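Local coordinates for protein xylose isomerase-like TIM barrel (Anabaena variabilis ATCC 29413, PDB 2QW5) that binds a zinc ion and D-xylose in a TIM-barrel pocket and probably acts as a sugar or sugar-phosphate isomerase or epimerase, at residues V178-E183 / K209-V214. Residues are numbered along the deposited sequence; the frame is centred on the assembly and turned at random.
Sequences VKLAIE and KQVGVV. With ZN (zinc ion), chain D.
Gln-210 reaches across the start of two parallel strands to Val-178, its NE2 donating a 2.7 Å hydrogen bond to Val-178 O. With CG anti to the backbone N (chi1 -162°) and a bend at chi2, the amide swings back over Val-178, and NE2 approaches the oxygen from above the carbonyl plane, 71° out of it. The Lys-179 side chain crosses that of Gln-210 at about a right angle, its CD against the amide, and Lys-179 NZ makes a weak hydrogen bond to Gln-210 OE1. Shortened to an alanine, this position would lose the amide, and Val-178 O would probably be left without this donor and Lys-179 NZ without its weak partner.

From here the backbones pair in parallel register: Gln-210 O accepts from Leu-180 N, Leu-180 O from Gly-212 N, Gly-212 O from Ile-182 N, and Ile-182 O from Val-214 N. On one face Val-211 is held between two neighbours, CG2 lying 3.8 Å from Leu-180 CD1 while CG1 meets Ile-182 CD1 at a tight 3.5 Å. Ala-181 turns to the opposite face, its CB 3.9 Å from Val-214 CB. Val-214 CG1 packs obliquely on Glu-183 CB at 3.4 Å, beside the extended chain that carries OE2 to zinc (2.1 Å). Glu-183 OE1 hydrogen-bonds O2 of D-xylose, and Asp-216, Gln-247 and Glu-281 also bind the metal.

These are adjacent strands of the closed eight-stranded barrel, linked through helix 196-203 as a beta-alpha-beta unit. Leu-199 of that helix touches Ile-182, Leu-203 touches Val-211, and both touch Val-213; helix 148-176 packs on Leu-180 and Gln-210, and strands 125-128 and 243-248 flank the pair.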
ATOM      1  N   VAL A 178     -21.316 -29.442 -16.572  1.00 18.99           N
ATOM      2  CA  VAL A 178     -20.047 -28.759 -16.289  1.00 17.37           C
ATOM      3  C   VAL A 178     -19.588 -29.224 -14.925  1.00 16.37           C
ATOM      4  O   VAL A 178     -20.313 -29.060 -13.926  1.00 16.82           O
ATOM      5  CB  VAL A 178     -20.229 -27.223 -16.278  1.00 18.67           C
ATOM      6  CG1 VAL A 178     -18.962 -26.522 -15.718  1.00 12.89           C
ATOM      7  CG2 VAL A 178     -20.676 -26.728 -17.684  1.00 13.94           C
ATOM      8  N   LYS A 179     -18.431 -29.866 -14.862  1.00 16.51           N
ATOM      9  CA  LYS A 179     -17.900 -30.287 -13.546  1.00 16.73           C
ATOM     10  C   LYS A 179     -17.278 -29.040 -12.951  1.00 17.96           C
ATOM     11  O   LYS A 179     -16.625 -28.296 -13.679  1.00 18.45           O
ATOM     12  CB  LYS A 179     -16.835 -31.374 -13.706  1.00 17.79           C
ATOM     13  CG  LYS A 179     -17.283 -32.702 -14.290  1.00 26.39           C
ATOM     14  CD  LYS A 179     -18.114 -33.487 -13.352  1.00 36.74           C
ATOM     15  CE  LYS A 179     -18.386 -34.872 -13.952  1.00 46.15           C
ATOM     16  NZ  LYS A 179     -19.566 -35.469 -13.281  1.00 46.20           N
ATOM     17  N   LEU A 180     -17.457 -28.819 -11.644  1.00 17.27           N
ATOM     18  CA  LEU A 180     -16.874 -27.650 -10.952  1.00 19.74           C
ATOM     19  C   LEU A 180     -15.606 -28.112 -10.227  1.00 20.51           C
ATOM     20  O   LEU A 180     -15.712 -28.920  -9.332  1.00 17.91           O
ATOM     21  CB  LEU A 180     -17.884 -27.049  -9.959  1.00 20.77           C
ATOM     22  CG  LEU A 180     -19.171 -26.429 -10.563  1.00 21.16           C
ATOM     23  CD1 LEU A 180     -20.211 -26.175  -9.480  1.00 21.58           C
ATOM     24  CD2 LEU A 180     -18.864 -25.148 -11.348  1.00 20.16           C
ATOM     25  N   ALA A 181     -14.436 -27.581 -10.594  1.00 15.61           N
ATOM     26  CA  ALA A 181     -13.121 -27.986 -10.013  1.00 15.35           C
ATOM     27  C   ALA A 181     -12.524 -26.846  -9.215  1.00 17.43           C
ATOM     28  O   ALA A 181     -11.875 -25.985  -9.781  1.00 13.93           O
ATOM     29  CB  ALA A 181     -12.177 -28.448 -11.102  1.00 14.34           C
ATOM     30  N   ILE A 182     -12.769 -26.847  -7.885  1.00 16.84           N
ATOM     31  CA  ILE A 182     -12.253 -25.839  -6.955  1.00 16.33           C
ATOM     32  C   ILE A 182     -10.757 -26.055  -6.760  1.00 17.43           C
ATOM     33  O   ILE A 182     -10.297 -27.184  -6.606  1.00 16.28           O
ATOM     34  CB  ILE A 182     -12.942 -25.870  -5.570  1.00 15.20           C
ATOM     35  CG1 ILE A 182     -14.464 -25.695  -5.671  1.00 16.19           C
ATOM     36  CG2 ILE A 182     -12.396 -24.738  -4.667  1.00 14.43           C
ATOM     37  CD1 ILE A 182     -15.253 -25.963  -4.298  1.00 18.58           C
ATOM     38  N   GLU A 183     -10.002 -24.959  -6.735  1.00 17.86           N
ATOM     39  CA  GLU A 183      -8.545 -25.014  -6.696  1.00 17.22           C
ATOM     40  C   GLU A 183      -7.940 -24.601  -5.344  1.00 15.20           C
ATOM     41  O   GLU A 183      -8.180 -23.489  -4.884  1.00 15.39           O
ATOM     42  CB  GLU A 183      -7.994 -24.096  -7.809  1.00 17.12           C
ATOM     43  CG  GLU A 183      -6.484 -24.262  -8.041  1.00 17.23           C
ATOM     44  CD  GLU A 183      -5.927 -23.322  -9.089  1.00 24.08           C
ATOM     45  OE1 GLU A 183      -6.623 -22.318  -9.413  1.00 26.05           O
ATOM     46  OE2 GLU A 183      -4.779 -23.616  -9.563  1.00 17.81           O
ATOM     47  N   LYS A 209     -21.554 -33.862  -5.626  1.00 22.29           N
ATOM     48  CA  LYS A 209     -20.283 -34.369  -6.133  1.00 21.28           C
ATOM     49  C   LYS A 209     -19.868 -33.682  -7.445  1.00 21.44           C
ATOM     50  O   LYS A 209     -18.741 -33.847  -7.923  1.00 20.87           O
ATOM     51  CB  LYS A 209     -20.332 -35.887  -6.363  1.00 23.90           C
ATOM     52  CG  LYS A 209     -20.588 -36.745  -5.135  1.00 24.49           C
ATOM     53  CD  LYS A 209     -19.599 -36.542  -3.978  1.00 31.78           C
ATOM     54  CE  LYS A 209     -19.777 -37.661  -2.900  1.00 35.16           C
ATOM     55  NZ  LYS A 209     -19.718 -39.077  -3.532  1.00 37.65           N
ATOM     56  N   GLN A 210     -20.793 -32.929  -8.039  1.00 20.03           N
ATOM     57  CA  GLN A 210     -20.490 -32.085  -9.213  1.00 21.01           C
ATOM     58  C   GLN A 210     -19.434 -31.025  -8.784  1.00 19.26           C
ATOM     59  O   GLN A 210     -18.718 -30.475  -9.635  1.00 19.76           O
ATOM     60  CB  GLN A 210     -21.766 -31.392  -9.702  1.00 18.46           C
ATOM     61  CG  GLN A 210     -21.700 -30.850 -11.134  1.00 16.35           C
ATOM     62  CD  GLN A 210     -21.584 -31.932 -12.215  1.00 19.92           C
ATOM     63  OE1 GLN A 210     -21.723 -33.121 -11.935  1.00 23.56           O
ATOM     64  NE2 GLN A 210     -21.406 -31.513 -13.483  1.00 13.85           N
ATOM     65  N   VAL A 211     -19.403 -30.716  -7.474  1.00 17.58           N
ATOM     66  CA  VAL A 211     -18.433 -29.803  -6.874  1.00 19.57           C
ATOM     67  C   VAL A 211     -17.243 -30.625  -6.381  1.00 18.26           C
ATOM     68  O   VAL A 211     -17.316 -31.334  -5.386  1.00 19.31           O
ATOM     69  CB  VAL A 211     -19.022 -28.960  -5.723  1.00 18.57           C
ATOM     70  CG1 VAL A 211     -17.924 -28.001  -5.131  1.00 19.27           C
ATOM     71  CG2 VAL A 211     -20.270 -28.150  -6.194  1.00 15.44           C
ATOM     72  N   GLY A 212     -16.137 -30.532  -7.105  1.00 17.94           N
ATOM     73  CA  GLY A 212     -14.917 -31.252  -6.766  1.00 16.00           C
ATOM     74  C   GLY A 212     -13.685 -30.381  -6.817  1.00 17.24           C
ATOM     75  O   GLY A 212     -13.728 -29.189  -6.456  1.00 16.10           O
ATOM     76  N   VAL A 213     -12.579 -30.984  -7.255  1.00 16.74           N
ATOM     77  CA  VAL A 213     -11.285 -30.305  -7.183  1.00 16.34           C
ATOM     78  C   VAL A 213     -10.466 -30.354  -8.452  1.00 16.09           C
ATOM     79  O   VAL A 213     -10.622 -31.247  -9.277  1.00 17.80           O
ATOM     80  CB  VAL A 213     -10.391 -30.913  -6.034  1.00 19.81           C
ATOM     81  CG1 VAL A 213     -11.207 -31.174  -4.796  1.00 15.47           C
ATOM     82  CG2 VAL A 213      -9.743 -32.190  -6.435  1.00 26.14           C
ATOM     83  N   VAL A 214      -9.594 -29.359  -8.559  1.00 14.18           N
ATOM     84  CA  VAL A 214      -8.479 -29.398  -9.486  1.00 15.58           C
ATOM     85  C   VAL A 214      -7.248 -29.474  -8.567  1.00 16.73           C
ATOM     86  O   VAL A 214      -7.193 -28.760  -7.553  1.00 18.88           O
ATOM     87  CB  VAL A 214      -8.376 -28.188 -10.428  1.00 14.95           C
ATOM     88  CG1 VAL A 214      -8.571 -26.842  -9.681  1.00 16.22           C
ATOM     89  CG2 VAL A 214      -7.066 -28.267 -11.196  1.00 15.76           C
TER
HETATM   90 ZN    ZN D 400      -3.710 -23.372 -11.397  0.50 24.74          ZN
HETATM   91  O   HOH W   1      -3.152 -21.544 -10.713  1.00 27.65           O